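Local coordinates for protein fiber KNOB domain (Avirulent turkey hemorrhagic enteritis virus, PDB 4D63) that forms the trimeric head of the turkey adenovirus 3 fibre and binds sialic acid, probably serving in attachment to host-cell glycans, at residues Ile77-Asp82 against Val179-Cys184; Asn112-Pro117 against Ile162-Val167; Ser126-Val131 against Phe148-Val153. One frame throughout, in Å; residues are numbered along the deposited sequence.

Interaction 1: residues Ile77-Asp82 against Val179-Cys184; sequences IIQFID and VMLFTC
The carbonyl oxygen of I78 takes the amide of F182 at 2.8 Å (I78 O to F182 N), nearly straight at the hydrogen, while L181 CA makes a CA-H...O contact with the same oxygen. With I78 N returning a bond to F182 O, the two residues form a hydrogen-bonded antiparallel pair between strands 75-80 and 181-185, the latter outermost within this chain in the large antiparallel sheet of the fibre head. I77 with T183 and Q79 with L181 make the flanking non-hydrogen-bonded pairs. On their shared face apolar I77 and L181 pack, I77 CG2 to L181 CD1 at 3.8 Å; T183 touches L181 of one neighbouring subunit, and L181 touches P127 of another. Q79, extended with CG anti to the backbone N (chi1 -168°), carries its amide past L181 until Q79 NE2 lies 3.6 Å from V179 CG1.

On the I78 and F182 side, the rings of F80 and F182 meet rim to rim, CE1 to CE1 at 3.5 Å. Where the first strand ends and the second is about to begin, a water donates to F80 O and accepts from M180 N. The unbranched M180 chain bends at chi3 (-58°), its sulfur farther above the F80 ring (Met-aromatic) and its CE in CH-pi contact over one face, 4.0 Å from the centroid.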
# COMPACT_ATOMS: atom_id res chain seq x y z
N ILE A 77 -6.68 13.85 -3.04
CA ILE A 77 -5.41 13.20 -2.80
C ILE A 77 -4.68 14.01 -1.75
O ILE A 77 -4.51 15.21 -1.90
CB ILE A 77 -4.58 13.16 -4.09
CG1 ILE A 77 -5.28 12.28 -5.13
CG2 ILE A 77 -3.15 12.71 -3.81
CD1 ILE A 77 -4.59 12.32 -6.47
N ILE A 78 -4.25 13.36 -0.69
CA ILE A 78 -3.70 14.05 0.46
C ILE A 78 -2.44 13.35 0.97
O ILE A 78 -2.47 12.16 1.29
CB ILE A 78 -4.75 14.18 1.59
CG1 ILE A 78 -4.11 14.73 2.88
CG2 ILE A 78 -5.44 12.87 1.88
CD1 ILE A 78 -5.11 15.39 3.81
N GLN A 79 -1.35 14.10 1.06
CA GLN A 79 -0.10 13.60 1.56
C GLN A 79 0.29 14.27 2.86
O GLN A 79 0.32 15.49 2.92
CB GLN A 79 1.01 13.82 0.54
CG GLN A 79 2.28 13.06 0.86
CD GLN A 79 3.41 13.33 -0.12
OE1 GLN A 79 3.24 13.26 -1.31
NE2 GLN A 79 4.57 13.62 0.40
N PHE A 80 0.66 13.46 3.86
CA PHE A 80 1.26 13.98 5.09
C PHE A 80 2.72 14.29 4.83
O PHE A 80 3.44 13.47 4.27
CB PHE A 80 1.09 13.00 6.25
CG PHE A 80 -0.32 12.89 6.73
CD1 PHE A 80 -1.29 12.24 5.95
CD2 PHE A 80 -0.70 13.43 7.94
CE1 PHE A 80 -2.61 12.14 6.37
CE2 PHE A 80 -2.03 13.36 8.35
CZ PHE A 80 -2.98 12.70 7.58
N ILE A 81 3.16 15.49 5.25
CA ILE A 81 4.46 16.03 4.86
C ILE A 81 5.48 16.26 5.99
O ILE A 81 6.61 16.68 5.70
CB ILE A 81 4.34 17.35 4.02
CG1 ILE A 81 3.78 18.49 4.89
CG2 ILE A 81 3.50 17.11 2.76
CD1 ILE A 81 3.76 19.85 4.22
N ASP A 82 5.13 16.01 7.24
CA ASP A 82 6.09 16.16 8.35
C ASP A 82 7.29 15.20 8.32
O ASP A 82 8.34 15.52 8.87
CB ASP A 82 5.38 16.02 9.70
CG ASP A 82 4.45 17.20 9.99
OD1 ASP A 82 4.86 18.34 9.68
OD2 ASP A 82 3.31 16.98 10.50
N VAL A 179 6.09 7.61 4.37
CA VAL A 179 5.43 8.77 3.79
C VAL A 179 4.03 8.36 3.31
O VAL A 179 3.88 7.54 2.37
CB VAL A 179 6.23 9.37 2.61
CG1 VAL A 179 5.52 10.62 2.08
CG2 VAL A 179 7.63 9.71 3.05
N MET A 180 3.02 8.92 3.95
CA MET A 180 1.63 8.55 3.74
C MET A 180 0.98 9.44 2.71
O MET A 180 0.98 10.65 2.86
CB MET A 180 0.82 8.70 5.03
CG MET A 180 1.24 7.71 6.12
SD MET A 180 0.09 7.61 7.51
CE MET A 180 0.10 9.32 8.03
N LEU A 181 0.37 8.83 1.71
CA LEU A 181 -0.51 9.56 0.80
C LEU A 181 -1.79 8.75 0.57
O LEU A 181 -1.74 7.56 0.30
CB LEU A 181 0.20 9.85 -0.54
CG LEU A 181 -0.68 10.49 -1.63
CD1 LEU A 181 0.20 11.40 -2.49
CD2 LEU A 181 -1.39 9.44 -2.49
N PHE A 182 -2.93 9.41 0.70
CA PHE A 182 -4.21 8.80 0.51
C PHE A 182 -4.82 9.36 -0.74
O PHE A 182 -4.92 10.59 -0.89
CB PHE A 182 -5.15 9.13 1.70
CG PHE A 182 -4.64 8.66 3.04
CD1 PHE A 182 -3.74 9.42 3.76
CD2 PHE A 182 -5.08 7.45 3.58
CE1 PHE A 182 -3.30 8.97 4.99
CE2 PHE A 182 -4.64 7.02 4.79
CZ PHE A 182 -3.74 7.78 5.49
N THR A 183 -5.27 8.48 -1.62
CA THR A 183 -6.17 8.84 -2.71
C THR A 183 -7.61 8.52 -2.25
O THR A 183 -7.89 7.38 -1.90
CB THR A 183 -5.84 8.09 -4.00
OG1 THR A 183 -4.50 8.40 -4.43
CG2 THR A 183 -6.88 8.47 -5.10
N CYS A 184 -8.50 9.52 -2.23
CA CYS A 184 -9.84 9.38 -1.70
C CYS A 184 -10.92 9.72 -2.74
O CYS A 184 -10.73 10.63 -3.55
CB CYS A 184 -10.00 10.31 -0.52
SG CYS A 184 -8.69 10.15 0.69
O HOH W 1 3.69 10.96 5.59

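Interaction 2: residues Asn112-Pro117 against Ile162-Val167; sequences NTYIVP and IQCNPV
Y114 N gives a nearly straight hydrogen bond to I162 O, 2.8 Å away, and Y114 O takes the amide of I162 in return. The same I162 O lies at the edge of the tyrosine ring, in its plane, 3.7 Å from Y114 CD1. Further round that ring Y114 CE1 meets C164 SG at 3.8 Å, an oblique sulfur-aromatic contact for which a small polarisable side chain is well suited. The C164 sulfur reaches it from the position between its own backbone N and carbonyl carbon (chi1 59°). Beta-branched V116 and I162 extend this apolar side, V116 CG2 lying 4.1 Å from I162 CD1.

These pairs join strands 113-120 and 157-163, antiparallel neighbours in the main sheet of the fibre head, close to where the first begins and the second ends. T113 and Q163 form the non-hydrogen-bonded pair, their side chains side by side on the face that packs against Y93 of a neighbouring subunit; the T113 hydroxyl bonds to the carbonyl of N111.

Beyond the paired strands, N112 holds the departing chain. N112 O accepts C164 N at 3.1 Å. N112 has a positive phi (46°), which asparagine tolerates better than most residues. The side-chain amide lies along N165 and P166, with N112 OD1 3.3 Å from P166 CA, while N112 ND2 donates to a water that also accepts from V167 N. Farther out, F105 meets the Y114 ring with planes at about 60°, L133 packs on I162 and C164, and Q145 OE1 accepts N165 N.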
# COMPACT_ATOMS: atom_id res chain seq x y z
N ASN A 112 -5.94 -4.01 19.01
CA ASN A 112 -4.81 -3.31 18.41
C ASN A 112 -5.26 -2.26 17.37
O ASN A 112 -4.73 -2.18 16.24
CB ASN A 112 -3.81 -4.33 17.85
CG ASN A 112 -3.06 -5.08 18.95
OD1 ASN A 112 -3.33 -6.25 19.20
ND2 ASN A 112 -2.11 -4.38 19.63
N THR A 113 -6.26 -1.48 17.77
CA THR A 113 -6.80 -0.40 16.98
C THR A 113 -6.63 0.87 17.79
O THR A 113 -7.19 0.98 18.88
CB THR A 113 -8.26 -0.69 16.63
OG1 THR A 113 -8.28 -1.89 15.87
CG2 THR A 113 -8.89 0.45 15.80
N TYR A 114 -5.80 1.79 17.28
CA TYR A 114 -5.51 3.05 17.95
C TYR A 114 -6.15 4.19 17.17
O TYR A 114 -5.86 4.41 16.00
CB TYR A 114 -3.98 3.23 18.12
CG TYR A 114 -3.41 2.06 18.92
CD1 TYR A 114 -3.13 0.84 18.30
CD2 TYR A 114 -3.21 2.15 20.30
CE1 TYR A 114 -2.64 -0.23 19.02
CE2 TYR A 114 -2.72 1.07 21.02
CZ TYR A 114 -2.46 -0.12 20.38
OH TYR A 114 -1.98 -1.22 21.09
N ILE A 115 -7.05 4.89 17.85
CA ILE A 115 -7.86 5.92 17.25
C ILE A 115 -7.38 7.28 17.71
O ILE A 115 -7.36 7.57 18.92
CB ILE A 115 -9.34 5.73 17.63
CG1 ILE A 115 -9.81 4.32 17.23
CG2 ILE A 115 -10.18 6.82 16.98
CD1 ILE A 115 -11.29 4.05 17.45
N VAL A 116 -7.03 8.10 16.73
CA VAL A 116 -6.47 9.42 16.94
C VAL A 116 -7.50 10.47 16.51
O VAL A 116 -7.59 10.77 15.33
CB VAL A 116 -5.18 9.61 16.10
CG1 VAL A 116 -4.60 11.01 16.32
CG2 VAL A 116 -4.14 8.55 16.46
N PRO A 117 -8.30 11.02 17.46
CA PRO A 117 -9.24 12.10 17.09
C PRO A 117 -8.46 13.28 16.65
O PRO A 117 -7.41 13.56 17.24
CB PRO A 117 -9.98 12.43 18.39
CG PRO A 117 -9.15 11.86 19.47
CD PRO A 117 -8.40 10.69 18.89
N ILE A 162 -5.41 3.61 13.23
CA ILE A 162 -4.14 2.92 13.07
C ILE A 162 -4.25 1.51 13.65
O ILE A 162 -4.41 1.36 14.85
CB ILE A 162 -3.00 3.64 13.81
CG1 ILE A 162 -2.84 5.08 13.31
CG2 ILE A 162 -1.68 2.86 13.69
CD1 ILE A 162 -1.95 5.91 14.20
N GLN A 163 -4.10 0.50 12.82
CA GLN A 163 -4.16 -0.86 13.28
C GLN A 163 -2.84 -1.50 13.10
O GLN A 163 -2.16 -1.35 12.05
CB GLN A 163 -5.22 -1.60 12.52
CG GLN A 163 -6.55 -0.93 12.71
CD GLN A 163 -7.66 -1.59 11.95
OE1 GLN A 163 -7.74 -1.49 10.72
NE2 GLN A 163 -8.56 -2.23 12.68
N CYS A 164 -2.44 -2.20 14.15
CA CYS A 164 -1.22 -3.00 14.10
C CYS A 164 -1.38 -4.38 14.78
O CYS A 164 -2.48 -4.82 15.01
CB CYS A 164 -0.09 -2.21 14.69
SG CYS A 164 -0.38 -1.73 16.38
N ASN A 165 -0.26 -5.05 15.06
CA ASN A 165 -0.26 -6.38 15.60
C ASN A 165 -0.17 -6.37 17.13
O ASN A 165 0.23 -5.35 17.74
CB ASN A 165 0.94 -7.17 15.06
CG ASN A 165 1.11 -7.09 13.55
OD1 ASN A 165 2.25 -6.97 13.05
ND2 ASN A 165 0.01 -7.18 12.82
N PRO A 166 -0.46 -7.52 17.77
CA PRO A 166 -0.30 -7.62 19.22
C PRO A 166 1.13 -7.34 19.69
O PRO A 166 2.09 -7.77 19.05
CB PRO A 166 -0.66 -9.09 19.52
CG PRO A 166 -1.43 -9.56 18.34
CD PRO A 166 -0.89 -8.80 17.17
N VAL A 167 1.26 -6.65 20.81
CA VAL A 167 2.57 -6.48 21.45
C VAL A 167 2.49 -6.88 22.93
O VAL A 167 1.43 -6.68 23.57
CB VAL A 167 3.13 -5.05 21.32
CG1 VAL A 167 3.44 -4.73 19.86
CG2 VAL A 167 2.16 -4.04 21.90
O HOH W 2 -1.10 -5.88 22.08

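Interaction 3: residues Ser126-Val131 against Phe148-Val153; sequences SPTIPV and FVRLTV. With SIA (N-acetyl-alpha-neuraminic acid), chain B.
A buried antiparallel strand pairing, continued by side-chain hydrogen bonds from S126 and R150, joins S126-V131 to F148-V153 in the main sheet at the subunit interface, where P130 packs on P130 of both other subunits. I129 and V149 form the hydrogen-bonded pair, with I129 O 2.7 Å from V149 N and the reciprocal bond from I129 N to V149 O. P130, which has no amide hydrogen to give, suits the adjoining non-hydrogen-bonded position opposite F148; P130 CB lies 3.7 Å from F148 CE1, while the methyl CG2 of T128 approaches the edge of that ring. On the other face V131 CG2 meets V149 CG2, the two side chains crossing at about a right angle.

The pairing belongs to the beta hairpin of strands 129-137 and 142-154, and S126 prolongs it past P127. S126 N donates to L151 O, and S126 OG accepts L151 N almost perfectly straight (178°, 2.8 Å) while donating to P127 O. A serine is small enough to place its hydroxyl here, between its own N and carbonyl carbon (chi1 77°), and polar enough to stand in for a backbone acceptor.

R150 grips S126 O side-on with two nitrogens, NE at 2.8 Å and NH2 at 3.0 Å, the oxygen lying in the guanidinium plane. R150 CG passes 3.1 Å from T128 OG1, a hydroxyl that bonds to V179 N of a neighbouring subunit; beyond CG a bend at chi3 (76°) turns the guanidinium to S126 O. E125, which also bonds the sialic acid, forms a salt bridge with R150 and bonds T152 OG1 and V153 N, so it probably helps position this end of the strand. There V153 O receives a weak hydrogen bond from SIA N5 at 3.5 Å, and T152 OG1 faces the acetyl methyl carbon.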
# COMPACT_ATOMS: atom_id res chain seq x y z
N SER A 126 -11.21 7.62 3.78
CA SER A 126 -10.13 7.23 2.89
C SER A 126 -10.07 5.70 2.69
O SER A 126 -10.69 4.92 3.45
CB SER A 126 -8.79 7.68 3.47
OG SER A 126 -8.39 6.80 4.51
N PRO A 127 -9.30 5.25 1.70
CA PRO A 127 -8.99 3.83 1.76
C PRO A 127 -7.93 3.60 2.83
O PRO A 127 -7.44 4.55 3.49
CB PRO A 127 -8.46 3.49 0.36
CG PRO A 127 -8.39 4.81 -0.36
CD PRO A 127 -8.54 5.91 0.65
N THR A 128 -7.65 2.32 3.04
CA THR A 128 -6.65 1.86 3.99
C THR A 128 -5.32 1.83 3.28
O THR A 128 -5.23 1.31 2.16
CB THR A 128 -6.95 0.44 4.49
OG1 THR A 128 -8.25 0.40 5.13
CG2 THR A 128 -5.90 0.02 5.47
N ILE A 129 -4.31 2.40 3.94
CA ILE A 129 -2.93 2.31 3.46
C ILE A 129 -2.06 1.60 4.47
O ILE A 129 -2.17 1.84 5.67
CB ILE A 129 -2.30 3.68 3.03
CG1 ILE A 129 -2.04 4.60 4.19
CG2 ILE A 129 -3.20 4.39 2.02
CD1 ILE A 129 -1.15 5.74 3.79
N PRO A 130 -1.20 0.68 3.99
CA PRO A 130 -0.22 0.10 4.88
C PRO A 130 1.01 0.99 5.04
O PRO A 130 1.42 1.68 4.10
CB PRO A 130 0.14 -1.23 4.21
CG PRO A 130 -0.71 -1.33 2.98
CD PRO A 130 -1.18 0.03 2.66
N VAL A 131 1.62 0.95 6.22
CA VAL A 131 2.73 1.83 6.56
C VAL A 131 3.74 1.06 7.41
O VAL A 131 3.45 -0.04 7.87
CB VAL A 131 2.25 3.09 7.33
CG1 VAL A 131 1.22 3.84 6.52
CG2 VAL A 131 1.69 2.73 8.69
N PHE A 148 -1.68 -0.44 9.38
CA PHE A 148 -2.70 -0.13 8.38
C PHE A 148 -3.45 1.12 8.83
O PHE A 148 -3.99 1.17 9.94
CB PHE A 148 -3.65 -1.30 8.19
CG PHE A 148 -3.03 -2.47 7.47
CD1 PHE A 148 -3.06 -2.55 6.09
CD2 PHE A 148 -2.40 -3.48 8.19
CE1 PHE A 148 -2.46 -3.57 5.43
CE2 PHE A 148 -1.81 -4.52 7.53
CZ PHE A 148 -1.86 -4.59 6.15
N VAL A 149 -3.50 2.14 7.99
CA VAL A 149 -4.04 3.43 8.40
C VAL A 149 -5.18 3.90 7.48
O VAL A 149 -5.12 3.74 6.27
CB VAL A 149 -2.93 4.48 8.42
CG1 VAL A 149 -3.45 5.81 8.95
CG2 VAL A 149 -1.76 3.99 9.27
N ARG A 150 -6.18 4.50 8.09
CA ARG A 150 -7.29 5.11 7.37
C ARG A 150 -7.67 6.43 8.01
O ARG A 150 -7.50 6.63 9.23
CB ARG A 150 -8.55 4.27 7.56
CG ARG A 150 -8.73 3.11 6.64
CD ARG A 150 -10.19 2.70 6.72
NE ARG A 150 -11.00 3.64 5.97
CZ ARG A 150 -12.23 4.05 6.30
NH1 ARG A 150 -12.83 3.61 7.38
NH2 ARG A 150 -12.85 4.94 5.53
N LEU A 151 -8.33 7.28 7.22
CA LEU A 151 -9.02 8.42 7.79
C LEU A 151 -10.50 8.12 7.67
O LEU A 151 -10.95 7.59 6.64
CB LEU A 151 -8.69 9.69 7.02
CG LEU A 151 -7.23 10.11 6.88
CD1 LEU A 151 -7.12 11.32 5.95
CD2 LEU A 151 -6.59 10.45 8.22
N THR A 152 -11.22 8.38 8.74
CA THR A 152 -12.66 8.17 8.81
C THR A 152 -13.26 9.42 9.51
O THR A 152 -12.54 10.24 10.10
CB THR A 152 -13.01 6.86 9.52
OG1 THR A 152 -14.36 6.50 9.27
CG2 THR A 152 -12.81 6.93 11.04
N VAL A 153 -14.57 9.57 9.41
CA VAL A 153 -15.29 10.69 10.02
C VAL A 153 -16.34 10.15 11.03
O VAL A 153 -17.09 9.21 10.73
CB VAL A 153 -15.96 11.55 8.95
CG1 VAL A 153 -16.74 12.70 9.59
CG2 VAL A 153 -14.90 12.08 7.98
C1 SIA B . -21.12 10.59 11.42
C2 SIA B . -21.77 9.89 10.23
C3 SIA B . -20.97 10.14 8.93
C4 SIA B . -19.70 9.28 8.84
C5 SIA B . -20.10 7.82 9.01
C6 SIA B . -20.75 7.66 10.39
C7 SIA B . -21.24 6.24 10.70
C8 SIA B . -22.19 6.17 11.91
C9 SIA B . -23.58 5.63 11.54
C10 SIA B . -18.91 5.99 7.89
C11 SIA B . -17.60 5.28 7.63
N5 SIA B . -18.92 6.99 8.77
O1A SIA B . -20.26 11.48 11.19
O1B SIA B . -21.47 10.29 12.59
O2 SIA B . -23.13 10.37 10.10
O4 SIA B . -19.00 9.44 7.59
O6 SIA B . -21.92 8.48 10.43
O7 SIA B . -21.89 5.75 9.51
O8 SIA B . -21.67 5.33 12.94
O9 SIA B . -24.51 5.94 12.59
O10 SIA B . -19.91 5.65 7.31

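From the N terminus, strand 75-80 comes first and pairs with edge strand 181-185 near the chain's end, so interaction 1 closes the longest loop. Nested inside it, 112-117 pairs with 162-167 in interaction 2, and inside that again lies the short hairpin of interaction 3; none of the loops cross. A probable backbone hydrogen bond from F148 N to Q163 O (2.9 Å) ties hairpin strands 129-137 and 142-154 to 157-163 and, through it, 113-120. Interaction 1 touches interaction 3 through F182, whose ring packs on S126, I129 and V149, and through T183, whose carbonyl packs on P127. Interactions 1 and 2 do not touch, their nearest atoms about 7 Å apart, and lie on opposite sides of the chain's centre.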